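Side-chain contacts in nucleoporin 53 (Pichia guilliermondii, PDB 3P3D), which probably serves as a structural constituent of the nuclear pore, with possible phospholipid and nucleic acid binding, the chain here being its RNA recognition motif (RRM) domain: residues I67-D70 / S74-D77; I24-E29 / A84-V89; Q28-I33 / V76-E81; P57-S60 / T65-T68. One frame throughout, in Å; residues are numbered along the deposited sequence.

Interaction 1 of 4, residues I67-D70 / S74-D77; sequences ITYD and SAVD
Ser-74 and Tyr-69 meet where helix 72-79 turns back over the strand that leads into it, a worked case of how an RRM fits its second helix to the sheet: a serine near the helix start and a large ring just past the strand end close the connection. The CB of Ser-74 approaches within 3.6 Å of Tyr-69 CG, and it stays almost as near to Tyr-69 CB, at 3.7 Å, so it sits over the root of the ring and not its far end. Tyr-69 swings its CG anti to its own carbonyl carbon (chi1 -64°), which lays the ring alongside the first turns of the helix. The Ser-74 carbonyl O then lies over one face, 4.1 Å above the plane and toward the rim; the opposite face is met by Ile-67 CG2. Ser-74 OG looks beyond this pair, bonding to the carbonyl O of Phe-30 and to Asn-71 ND2. One residue on, Ala-75 adds a lighter touch: its N is 4.0 Å from Tyr-69 CD2, coming in obliquely, and its CB lies 4.4 Å from the same carbon. Tyr-69 OH, for its part, bonds to the carbonyl O of Phe-27. The chemistry is thus divided: carbon and backbone atoms fill the buried space between strand and helix, and both hydroxyls are satisfied by neighbouring groups, so neither polar group enters the core without a partner.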
# COMPACT_ATOMS: atom_id res chain seq x y z
N ILE A 67 -2.67 2.74 -0.55
CA ILE A 67 -2.04 2.84 -1.87
C ILE A 67 -3.17 2.85 -2.88
O ILE A 67 -4.06 2.05 -2.80
CB ILE A 67 -1.16 1.60 -2.17
CG1 ILE A 67 -0.05 1.43 -1.13
CG2 ILE A 67 -0.61 1.66 -3.57
CD1 ILE A 67 0.86 0.24 -1.46
N THR A 68 -3.10 3.74 -3.86
CA THR A 68 -4.18 3.90 -4.80
C THR A 68 -3.60 3.73 -6.19
O THR A 68 -2.64 4.41 -6.55
CB THR A 68 -4.85 5.29 -4.62
OG1 THR A 68 -5.11 5.49 -3.23
CG2 THR A 68 -6.19 5.41 -5.41
N TYR A 69 -4.20 2.82 -6.96
CA TYR A 69 -3.84 2.56 -8.34
C TYR A 69 -4.76 3.30 -9.37
O TYR A 69 -5.70 3.95 -8.96
CB TYR A 69 -3.91 1.04 -8.57
CG TYR A 69 -2.92 0.25 -7.74
CD1 TYR A 69 -1.58 0.17 -8.12
CD2 TYR A 69 -3.33 -0.42 -6.58
CE1 TYR A 69 -0.67 -0.57 -7.36
CE2 TYR A 69 -2.42 -1.17 -5.84
CZ TYR A 69 -1.10 -1.23 -6.23
OH TYR A 69 -0.20 -1.93 -5.46
N ASP A 70 -4.46 3.20 -10.68
CA ASP A 70 -5.27 3.77 -11.80
C ASP A 70 -6.48 2.95 -12.20
O ASP A 70 -7.31 3.43 -13.02
CB ASP A 70 -4.51 3.75 -13.14
CG ASP A 70 -3.26 4.52 -13.13
OD1 ASP A 70 -2.49 4.41 -14.13
OD2 ASP A 70 -3.04 5.23 -12.12
N SER A 74 -5.22 -3.63 -11.12
CA SER A 74 -4.06 -3.47 -10.26
C SER A 74 -4.39 -3.71 -8.80
O SER A 74 -3.63 -4.37 -8.10
CB SER A 74 -3.39 -2.09 -10.45
OG SER A 74 -2.73 -2.01 -11.70
N ALA A 75 -5.54 -3.21 -8.34
CA ALA A 75 -5.98 -3.38 -6.96
C ALA A 75 -6.27 -4.86 -6.68
O ALA A 75 -5.85 -5.42 -5.66
CB ALA A 75 -7.23 -2.51 -6.65
N VAL A 76 -6.98 -5.48 -7.60
CA VAL A 76 -7.31 -6.91 -7.51
C VAL A 76 -6.02 -7.72 -7.38
O VAL A 76 -5.91 -8.57 -6.52
CB VAL A 76 -8.13 -7.35 -8.76
CG1 VAL A 76 -8.21 -8.84 -8.86
CG2 VAL A 76 -9.52 -6.77 -8.71
N ASP A 77 -5.03 -7.41 -8.22
CA ASP A 77 -3.75 -8.12 -8.23
C ASP A 77 -2.92 -7.90 -6.95
O ASP A 77 -2.29 -8.83 -6.43
CB ASP A 77 -2.92 -7.67 -9.43
CG ASP A 77 -3.53 -8.10 -10.76
OD1 ASP A 77 -4.50 -8.90 -10.77
OD2 ASP A 77 -3.02 -7.63 -11.81

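Interaction 2 of 4, residues I24-E29 / A84-V89; sequences IAYFQE and AVFNGV
An oblique aromatic pair, Tyr-26 against Phe-86, joins the C-terminal part of helix 20-27 to the short edge strand 85-86 at the surface of the domain. The ring centroids are 4.7 Å apart and the planes make 49°, an angle that suits neither a stack nor an edge-to-face arrangement. Phe-86 presents one corner: its CE1 lies over a face of the tyrosine ring, 3.4 Å from Tyr-26 CG, while its CZ comes to 3.6 Å from Tyr-26 CB. Each CG stands opposite its backbone N (chi1 172° in Tyr-26), which sends the rings out across the gap, the side chains running antiparallel past one another, until Phe-86 CE1 reaches the tyrosine face. In the beta-alpha-beta-beta-alpha-beta order of the RRM, helix 20-27 is the first helix, and strand 85-86 is the small extra strand ahead of the last one, to which it is joined by a type I' turn from Phe-86 to Val-89. Tyr-26 OH hydrogen-bonds with Glu-81 OE1, tying helix 20-27 to a residue near the end of helix 72-79. Replacing Tyr-26 by an alanine would probably open a gap beside Phe-86 CE1 and leave Glu-81 OE1 without that hydroxyl. Phe-86 also rests on Met-19 and Leu-91.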
# COMPACT_ATOMS: atom_id res chain seq x y z
N ILE A 24 6.26 -0.10 -0.25
CA ILE A 24 5.61 0.74 -1.25
C ILE A 24 6.22 0.42 -2.60
O ILE A 24 5.51 0.18 -3.55
CB ILE A 24 5.73 2.25 -0.89
CG1 ILE A 24 4.91 2.57 0.37
CG2 ILE A 24 5.22 3.16 -2.05
CD1 ILE A 24 5.31 3.89 1.07
N ALA A 25 7.54 0.37 -2.65
CA ALA A 25 8.24 0.07 -3.88
C ALA A 25 7.80 -1.26 -4.47
O ALA A 25 7.55 -1.39 -5.67
CB ALA A 25 9.73 0.06 -3.64
N TYR A 26 7.70 -2.27 -3.61
CA TYR A 26 7.26 -3.57 -4.07
C TYR A 26 5.86 -3.44 -4.68
O TYR A 26 5.60 -3.98 -5.75
CB TYR A 26 7.30 -4.57 -2.91
CG TYR A 26 6.68 -5.91 -3.21
CD1 TYR A 26 7.35 -6.86 -3.98
CD2 TYR A 26 5.43 -6.22 -2.72
CE1 TYR A 26 6.78 -8.11 -4.25
CE2 TYR A 26 4.85 -7.45 -2.97
CZ TYR A 26 5.52 -8.39 -3.72
OH TYR A 26 4.91 -9.59 -3.95
N PHE A 27 4.96 -2.69 -4.03
CA PHE A 27 3.58 -2.63 -4.53
C PHE A 27 3.39 -1.87 -5.86
O PHE A 27 2.34 -2.00 -6.50
CB PHE A 27 2.62 -2.16 -3.45
CG PHE A 27 2.22 -3.27 -2.54
CD1 PHE A 27 3.03 -3.64 -1.48
CD2 PHE A 27 1.08 -4.01 -2.79
CE1 PHE A 27 2.72 -4.70 -0.67
CE2 PHE A 27 0.76 -5.08 -2.00
CZ PHE A 27 1.58 -5.42 -0.93
N GLN A 28 4.42 -1.14 -6.30
CA GLN A 28 4.40 -0.56 -7.63
C GLN A 28 4.42 -1.61 -8.74
O GLN A 28 3.98 -1.36 -9.86
CB GLN A 28 5.57 0.42 -7.82
CG GLN A 28 5.66 1.03 -9.21
CD GLN A 28 6.70 2.14 -9.29
OE1 GLN A 28 7.90 1.88 -9.23
NE2 GLN A 28 6.24 3.38 -9.42
N GLU A 29 4.88 -2.80 -8.43
CA GLU A 29 4.87 -3.90 -9.39
C GLU A 29 3.47 -4.28 -9.87
O GLU A 29 3.34 -4.96 -10.88
CB GLU A 29 5.53 -5.14 -8.77
CG GLU A 29 7.05 -4.97 -8.54
CD GLU A 29 7.71 -6.22 -7.96
OE1 GLU A 29 7.16 -7.35 -8.10
OE2 GLU A 29 8.79 -6.05 -7.34
N ALA A 84 1.49 -12.67 2.07
CA ALA A 84 2.80 -12.93 1.52
C ALA A 84 3.83 -12.59 2.56
O ALA A 84 3.64 -11.66 3.32
CB ALA A 84 3.03 -12.08 0.25
N VAL A 85 4.93 -13.33 2.59
CA VAL A 85 6.05 -12.99 3.45
C VAL A 85 6.97 -12.11 2.63
O VAL A 85 7.24 -12.40 1.47
CB VAL A 85 6.80 -14.25 3.92
CG1 VAL A 85 7.97 -13.88 4.88
CG2 VAL A 85 5.84 -15.20 4.58
N PHE A 86 7.43 -11.02 3.23
CA PHE A 86 8.24 -10.06 2.51
C PHE A 86 9.39 -9.66 3.42
O PHE A 86 9.16 -9.11 4.50
CB PHE A 86 7.40 -8.83 2.16
CG PHE A 86 8.09 -7.85 1.28
CD1 PHE A 86 8.17 -8.07 -0.09
CD2 PHE A 86 8.64 -6.72 1.80
CE1 PHE A 86 8.80 -7.16 -0.91
CE2 PHE A 86 9.27 -5.80 0.98
CZ PHE A 86 9.35 -6.02 -0.38
N ASN A 87 10.62 -9.96 2.98
CA ASN A 87 11.80 -9.75 3.81
C ASN A 87 11.56 -10.14 5.28
O ASN A 87 11.83 -9.35 6.18
CB ASN A 87 12.30 -8.28 3.72
CG ASN A 87 12.66 -7.86 2.28
OD1 ASN A 87 12.71 -8.69 1.36
ND2 ASN A 87 12.91 -6.55 2.08
N GLY A 88 11.02 -11.34 5.49
CA GLY A 88 10.85 -11.89 6.85
C GLY A 88 9.69 -11.37 7.71
O GLY A 88 9.65 -11.64 8.92
N VAL A 89 8.74 -10.65 7.11
CA VAL A 89 7.51 -10.26 7.83
C VAL A 89 6.32 -10.62 6.97
O VAL A 89 6.42 -10.69 5.74
CB VAL A 89 7.43 -8.73 8.16
CG1 VAL A 89 8.72 -8.21 8.78
CG2 VAL A 89 7.12 -7.95 6.92

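Interaction 3 of 4, residues Q28-I33 / V76-E81; sequences QEFGTI and VDALLE
A chi1 of -55° sets the Phe-30 ring beside its backbone N and against helix 72-79; in Glu-81, chi1 of -72° puts CG opposite the carbonyl carbon and up to the far end of that ring, and a bend at chi2 then turns the carboxylate. The two helices of the RRM, packed on the same side of its sheet, are bridged here by a residue of the loop following the first one. The core of the contact is a CH-pi interaction: Ala-78 CA stands 4.0 Å from the centroid of the Phe-30 ring and 21° off its normal, so it is over the face, and Asp-77 O lies over the same face toward the rim. The methyl of Ala-78 adds an apolar touch, its CB 3.9 Å from Phe-30 CD2. Beyond these, Glu-81 CG comes obliquely to 3.3 Å from Phe-30 CZ, the glutamate chain running roughly perpendicular to the phenylalanine side chain; its carboxylate is turned only slightly from the ring plane, and its OE1 shares a hydrogen bond with Tyr-26 OH. Phe-27 also meets the Phe-30 ring. A serine in place of Phe-30 would probably leave Ala-78 without its aromatic cover and Glu-81 CG with a gap beside it. At the outer margin a single water links the segments, donating to Phe-30 O at 2.6 Å and to Asp-77 OD2 at 3.1 Å.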
# COMPACT_ATOMS: atom_id res chain seq x y z
N GLN A 28 4.42 -1.14 -6.30
CA GLN A 28 4.40 -0.56 -7.63
C GLN A 28 4.42 -1.61 -8.74
O GLN A 28 3.98 -1.36 -9.86
CB GLN A 28 5.57 0.42 -7.82
CG GLN A 28 5.66 1.03 -9.21
CD GLN A 28 6.70 2.14 -9.29
OE1 GLN A 28 7.90 1.88 -9.23
NE2 GLN A 28 6.24 3.38 -9.42
N GLU A 29 4.88 -2.80 -8.43
CA GLU A 29 4.87 -3.90 -9.39
C GLU A 29 3.47 -4.28 -9.87
O GLU A 29 3.34 -4.96 -10.88
CB GLU A 29 5.53 -5.14 -8.77
CG GLU A 29 7.05 -4.97 -8.54
CD GLU A 29 7.71 -6.22 -7.96
OE1 GLU A 29 7.16 -7.35 -8.10
OE2 GLU A 29 8.79 -6.05 -7.34
N PHE A 30 2.43 -3.86 -9.14
CA PHE A 30 1.05 -4.20 -9.51
C PHE A 30 0.37 -3.15 -10.38
O PHE A 30 -0.66 -3.42 -11.03
CB PHE A 30 0.25 -4.50 -8.23
CG PHE A 30 0.90 -5.55 -7.41
CD1 PHE A 30 1.12 -6.80 -7.95
CD2 PHE A 30 1.38 -5.27 -6.14
CE1 PHE A 30 1.77 -7.79 -7.24
CE2 PHE A 30 2.04 -6.24 -5.42
CZ PHE A 30 2.25 -7.50 -5.98
N GLY A 31 0.95 -1.96 -10.41
CA GLY A 31 0.36 -0.86 -11.17
C GLY A 31 1.01 0.45 -10.79
O GLY A 31 1.73 0.53 -9.81
N THR A 32 0.74 1.46 -11.60
CA THR A 32 1.14 2.82 -11.29
C THR A 32 0.46 3.28 -10.02
O THR A 32 -0.74 3.12 -9.88
CB THR A 32 0.74 3.74 -12.44
OG1 THR A 32 1.57 3.41 -13.56
CG2 THR A 32 0.95 5.26 -12.05
N ILE A 33 1.23 3.83 -9.09
CA ILE A 33 0.66 4.32 -7.85
C ILE A 33 0.38 5.84 -7.93
O ILE A 33 1.19 6.59 -8.47
CB ILE A 33 1.58 3.94 -6.66
CG1 ILE A 33 1.56 2.41 -6.48
CG2 ILE A 33 1.11 4.64 -5.38
CD1 ILE A 33 2.54 1.87 -5.46
N VAL A 76 -6.98 -5.48 -7.60
CA VAL A 76 -7.31 -6.91 -7.51
C VAL A 76 -6.02 -7.72 -7.38
O VAL A 76 -5.91 -8.57 -6.52
CB VAL A 76 -8.13 -7.35 -8.76
CG1 VAL A 76 -8.21 -8.84 -8.86
CG2 VAL A 76 -9.52 -6.77 -8.71
N ASP A 77 -5.03 -7.41 -8.22
CA ASP A 77 -3.75 -8.12 -8.23
C ASP A 77 -2.92 -7.90 -6.95
O ASP A 77 -2.29 -8.83 -6.43
CB ASP A 77 -2.92 -7.67 -9.43
CG ASP A 77 -3.53 -8.10 -10.76
OD1 ASP A 77 -4.50 -8.90 -10.77
OD2 ASP A 77 -3.02 -7.63 -11.81
N ALA A 78 -2.88 -6.66 -6.47
CA ALA A 78 -2.19 -6.34 -5.23
C ALA A 78 -2.76 -7.13 -4.07
O ALA A 78 -2.05 -7.63 -3.25
CB ALA A 78 -2.28 -4.86 -4.95
N LEU A 79 -4.08 -7.24 -4.05
CA LEU A 79 -4.81 -7.92 -2.98
C LEU A 79 -4.39 -9.36 -2.82
O LEU A 79 -4.48 -9.91 -1.73
CB LEU A 79 -6.29 -7.89 -3.32
CG LEU A 79 -7.26 -7.64 -2.18
CD1 LEU A 79 -6.90 -6.38 -1.42
CD2 LEU A 79 -8.63 -7.55 -2.84
N LEU A 80 -3.95 -9.98 -3.91
CA LEU A 80 -3.47 -11.34 -3.89
C LEU A 80 -2.20 -11.49 -3.07
O LEU A 80 -1.86 -12.59 -2.73
CB LEU A 80 -3.17 -11.84 -5.31
CG LEU A 80 -4.28 -11.87 -6.36
CD1 LEU A 80 -3.72 -12.36 -7.71
CD2 LEU A 80 -5.41 -12.78 -5.90
N GLU A 81 -1.50 -10.40 -2.77
CA GLU A 81 -0.34 -10.43 -1.86
C GLU A 81 -0.67 -10.52 -0.38
O GLU A 81 0.22 -10.49 0.45
CB GLU A 81 0.54 -9.22 -2.08
CG GLU A 81 1.30 -9.29 -3.41
CD GLU A 81 2.06 -10.59 -3.55
OE1 GLU A 81 3.03 -10.79 -2.78
OE2 GLU A 81 1.67 -11.42 -4.39
O HOH W 1 -1.71 -5.01 -12.79

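Interaction 4 of 4, residues P57-S60 / T65-T68; sequences PIFS and TKIT
Phe-59 and Lys-66 are joined first through the backbone, by the single hydrogen bond that crosses between residues 57-60 and strand 64-68. Lys-66 N donates to Phe-59 O at 2.9 Å; the bond is nearly straight (173° at the hydrogen) and meets the acceptor almost head-on. Next along, Ser-60 and Thr-65 form an antiparallel non-hydrogen-bonded pair, their CA atoms 4.2 Å apart. This is the start of the hairpin between the second and third strands of the RRM; strand pairing within these segments begins at Ser-60, with 57-59 still irregular.

Van der Waals contacts flank the bond. Phe-59 and Lys-66 run beside each other and point the same way. With CG anti to the backbone N (chi1 177°), the lysine runs extended until its last torsion, and its CD lies 4.0 Å from Phe-59 CD2, oblique to the ring. Ser-60 and Thr-65 share a face of the sheet, where Thr-65 CG2 packs 3.7 Å from Ser-60 CB; the same methyl also comes to 3.6 Å from Phe-59 O.

Polar ends are served by residues just beyond strands 9-13 and 89-95: Thr-65 OG1 bonds to Tyr-15 OH, and Lys-66 makes a cation-pi contact with Tyr-96. Lys-66 also touches Ala-9 and Leu-11, on the sheet face turned away from helices 20-27 and 72-79, the one canonical RRMs use for nucleic acid. The chemistry implies a division of labour, in which one main-chain bond and the Ser-60/Thr-65 pair mark the register, the aliphatic part of the lysine runs beside Phe-59, and its charged end is directed to an aromatic ring.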
# COMPACT_ATOMS: atom_id res chain seq x y z
N PRO A 57 -4.13 12.17 -1.87
CA PRO A 57 -3.34 12.47 -0.69
C PRO A 57 -2.92 11.20 0.03
O PRO A 57 -3.62 10.19 -0.04
CB PRO A 57 -4.31 13.27 0.19
CG PRO A 57 -5.67 12.68 -0.17
CD PRO A 57 -5.57 12.13 -1.58
N ILE A 58 -1.79 11.27 0.72
CA ILE A 58 -1.21 10.13 1.40
C ILE A 58 -1.89 9.89 2.74
O ILE A 58 -1.88 10.76 3.60
CB ILE A 58 0.29 10.34 1.62
CG1 ILE A 58 1.01 10.43 0.27
CG2 ILE A 58 0.88 9.25 2.50
CD1 ILE A 58 2.49 10.75 0.36
N PHE A 59 -2.49 8.72 2.90
CA PHE A 59 -2.95 8.24 4.18
C PHE A 59 -2.05 7.11 4.63
O PHE A 59 -1.95 6.09 3.93
CB PHE A 59 -4.38 7.75 4.10
CG PHE A 59 -5.38 8.83 4.18
CD1 PHE A 59 -5.54 9.55 5.36
CD2 PHE A 59 -6.17 9.15 3.08
CE1 PHE A 59 -6.46 10.57 5.46
CE2 PHE A 59 -7.11 10.18 3.17
CZ PHE A 59 -7.26 10.89 4.36
N SER A 60 -1.40 7.29 5.77
CA SER A 60 -0.53 6.26 6.33
C SER A 60 -0.35 6.51 7.81
O SER A 60 -0.69 7.57 8.32
CB SER A 60 0.82 6.19 5.61
OG SER A 60 1.63 7.33 5.81
N THR A 65 -0.21 1.65 5.13
CA THR A 65 -0.36 2.72 4.15
C THR A 65 -1.53 2.42 3.27
O THR A 65 -1.81 1.28 2.95
CB THR A 65 0.83 2.86 3.18
OG1 THR A 65 2.08 2.73 3.88
CG2 THR A 65 0.77 4.22 2.49
N LYS A 66 -2.18 3.47 2.81
CA LYS A 66 -3.11 3.34 1.73
C LYS A 66 -2.30 3.50 0.49
O LYS A 66 -1.32 4.26 0.48
CB LYS A 66 -4.18 4.40 1.85
CG LYS A 66 -5.21 4.47 0.75
CD LYS A 66 -6.13 5.67 1.08
CE LYS A 66 -6.79 6.27 -0.13
NZ LYS A 66 -7.86 5.34 -0.56
N ILE A 67 -2.67 2.74 -0.55
CA ILE A 67 -2.04 2.84 -1.87
C ILE A 67 -3.17 2.85 -2.88
O ILE A 67 -4.06 2.05 -2.80
CB ILE A 67 -1.16 1.60 -2.17
CG1 ILE A 67 -0.05 1.43 -1.13
CG2 ILE A 67 -0.61 1.66 -3.57
CD1 ILE A 67 0.86 0.24 -1.46
N THR A 68 -3.10 3.74 -3.86
CA THR A 68 -4.18 3.90 -4.80
C THR A 68 -3.60 3.73 -6.19
O THR A 68 -2.64 4.41 -6.55
CB THR A 68 -4.85 5.29 -4.62
OG1 THR A 68 -5.11 5.49 -3.23
CG2 THR A 68 -6.19 5.41 -5.41

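All four contacts belong to one RRM domain and its antiparallel sheet with two helices on one side. Along the chain, the first segments of interactions 2 and 3 come first, sharing Gln-28 and Glu-29; then come 57-60, the strand 64-68 used by interactions 4 and 1, helix 72-79 used by 1 and 3, and finally 84-89. Interactions 1 and 3 have centres about 5 Å apart, whereas 2 and 4 lie about 16 Å apart, on opposite sides of the chain's centre. Ile-67 packs on both Phe-27 and Ile-33, connecting the strand with the first-helix segments. Together the contacts join helix to strand (1, 2), the loop after the first helix to the second (3), and two neighbouring strands (4).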